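Long-range contact in probable branched-chain amino acid ABC transporter, amino acid binding protein (Thermus thermophilus, PDB 3LKB), which probably captures branched-chain amino acids such as valine, held here in its pocket, and delivers them to an ABC transporter for uptake: residues S21-P26 / Q205-P210. The protein carries 2 engineered substitutions. Residues are numbered along the deposited sequence; the frame is centred on the assembly and turned at random.
Sequences SDAGAP and QNVAGP. With IPA (isopropyl alcohol), chain D.
Asp22 and Ala23, on the opening turn of helix 21-41, meet Val207 and Gly209 across the cleft of a periplasmic binding protein, where two lobes close over the ligand. Strand 201-205 ends at Gln205, whose amide nitrogen NE2 is tied to the backbone oxygen of Phe155, a residue of the valine pocket. In the turn leading to helix 208-220, Asn206 OD1 accepts a hydrogen bond from the backbone N of Val207 at 3.0 Å, while Asn206 ND2 holds the carbonyl of Val180. Val207 supplies the apolar part of the contact. With CG1 anti to the carbonyl carbon (chi1 -83°), Val207 CG1 reaches Ala23 CB at 4.0 Å, and the branch gives a second methyl, CG2, which lies beside the carboxylate of Asp22. Ala23 suits its buried place because its single methyl meets Val207 while also touching Tyr232 of the pocket; the side chain of Val207 itself lies about 5 Å from the bound amino acid. At Gly209 the contact turns polar: its backbone N, in the first turn of helix 208-220, donates to Asp22 OD2 at 3.1 Å, a bent bond (140°) that meets the oxygen from above the carboxylate plane. Aspartate suits the other side, its short carboxylate, turned beside its own backbone N (chi1 -69°), bringing OD2 to this N-H. Glycine fits here because a beta carbon would run into that same oxygen. Were Asp22 replaced by an alanine, the N-H of Gly209 would probably be left without this acceptor across the cleft. Pro210 suits the first helical turn, where no N-H is needed. An isopropyl alcohol, probably from the crystallisation liquor, bridges two groups of Asp22: its O2 accepts a hydrogen bond from the backbone N of Asp22 at 3.3 Å and donates to Asp22 OD2 at 2.8 Å.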
loop_
_atom_site.group_PDB
_atom_site.type_symbol
_atom_site.label_atom_id
_atom_site.label_comp_id
_atom_site.label_asym_id
_atom_site.label_seq_id
_atom_site.Cartn_x
_atom_site.Cartn_y
_atom_site.Cartn_z
ATOM N N SER A 21 -4.371 2.868 -4.662
ATOM C CA SER A 21 -4.256 1.961 -3.526
ATOM C C SER A 21 -4.774 2.517 -2.177
ATOM O O SER A 21 -5.073 1.770 -1.256
ATOM C CB SER A 21 -2.846 1.369 -3.462
ATOM O OG SER A 21 -1.888 2.362 -3.186
ATOM N N ASP A 22 -4.989 3.815 -2.074
ATOM C CA ASP A 22 -5.693 4.349 -0.884
ATOM C C ASP A 22 -7.011 3.575 -0.655
ATOM O O ASP A 22 -7.487 3.434 0.459
ATOM C CB ASP A 22 -6.033 5.866 -1.046
ATOM C CG ASP A 22 -4.772 6.809 -1.014
ATOM O OD1 ASP A 22 -3.809 6.545 -0.217
ATOM O OD2 ASP A 22 -4.766 7.834 -1.793
ATOM N N ALA A 23 -7.638 3.143 -1.736
ATOM C CA ALA A 23 -8.933 2.508 -1.655
ATOM C C ALA A 23 -8.765 0.999 -1.843
ATOM O O ALA A 23 -9.369 0.200 -1.142
ATOM C CB ALA A 23 -9.902 3.120 -2.719
ATOM N N GLY A 24 -7.903 0.596 -2.761
ATOM C CA GLY A 24 -7.759 -0.813 -3.001
ATOM C C GLY A 24 -7.187 -1.618 -1.833
ATOM O O GLY A 24 -7.512 -2.805 -1.695
ATOM N N ALA A 25 -6.320 -1.000 -1.023
ATOM C CA ALA A 25 -5.737 -1.711 0.114
ATOM C C ALA A 25 -6.809 -2.155 1.157
ATOM O O ALA A 25 -6.997 -3.355 1.394
ATOM C CB ALA A 25 -4.598 -0.894 0.756
ATOM N N PRO A 26 -7.561 -1.189 1.709
ATOM C CA PRO A 26 -8.620 -1.531 2.649
ATOM C C PRO A 26 -9.734 -2.395 2.013
ATOM O O PRO A 26 -10.237 -3.347 2.649
ATOM C CB PRO A 26 -9.106 -0.161 3.136
ATOM C CG PRO A 26 -8.693 0.826 2.077
ATOM C CD PRO A 26 -7.371 0.277 1.612
ATOM N N GLN A 205 -13.390 13.669 -8.821
ATOM C CA GLN A 205 -13.524 12.225 -8.999
ATOM C C GLN A 205 -12.149 11.613 -8.890
ATOM O O GLN A 205 -11.366 11.589 -9.839
ATOM C CB GLN A 205 -14.131 11.910 -10.365
ATOM C CG GLN A 205 -13.991 10.459 -10.821
ATOM C CD GLN A 205 -14.905 9.438 -10.066
ATOM O OE1 GLN A 205 -15.411 9.703 -8.977
ATOM N NE2 GLN A 205 -15.077 8.254 -10.656
ATOM N N ASN A 206 -11.846 11.047 -7.744
ATOM C CA ASN A 206 -10.486 10.625 -7.503
ATOM C C ASN A 206 -10.442 9.707 -6.297
ATOM O O ASN A 206 -11.496 9.425 -5.710
ATOM C CB ASN A 206 -9.686 11.895 -7.227
ATOM C CG ASN A 206 -8.308 11.871 -7.851
ATOM O OD1 ASN A 206 -7.685 10.815 -7.930
ATOM N ND2 ASN A 206 -7.828 13.035 -8.306
ATOM N N VAL A 207 -9.253 9.225 -5.930
ATOM C CA VAL A 207 -9.067 8.639 -4.618
ATOM C C VAL A 207 -8.664 9.795 -3.735
ATOM O O VAL A 207 -8.484 10.910 -4.233
ATOM C CB VAL A 207 -8.006 7.514 -4.538
ATOM C CG1 VAL A 207 -8.617 6.150 -4.986
ATOM C CG2 VAL A 207 -6.723 7.896 -5.326
ATOM N N ALA A 208 -8.521 9.520 -2.443
ATOM C CA ALA A 208 -8.373 10.554 -1.451
ATOM C C ALA A 208 -7.032 11.330 -1.425
ATOM O O ALA A 208 -7.037 12.499 -1.078
ATOM C CB ALA A 208 -8.701 9.995 -0.072
ATOM N N GLY A 209 -5.894 10.695 -1.729
ATOM C CA GLY A 209 -4.559 11.391 -1.649
ATOM C C GLY A 209 -4.431 12.596 -2.589
ATOM O O GLY A 209 -4.092 13.684 -2.174
ATOM N N PRO A 210 -4.735 12.431 -3.886
ATOM C CA PRO A 210 -4.725 13.675 -4.712
ATOM C C PRO A 210 -5.693 14.775 -4.237
ATOM O O PRO A 210 -5.370 15.994 -4.278
ATOM C CB PRO A 210 -5.110 13.175 -6.102
ATOM C CG PRO A 210 -4.575 11.669 -6.087
ATOM C CD PRO A 210 -4.961 11.215 -4.687
HETATM C C1 IPA D . -2.550 6.780 -5.838
HETATM C C2 IPA D . -2.660 6.030 -4.513
HETATM C C3 IPA D . -1.511 6.319 -3.536
HETATM O O2 IPA D . -3.922 6.269 -3.931
#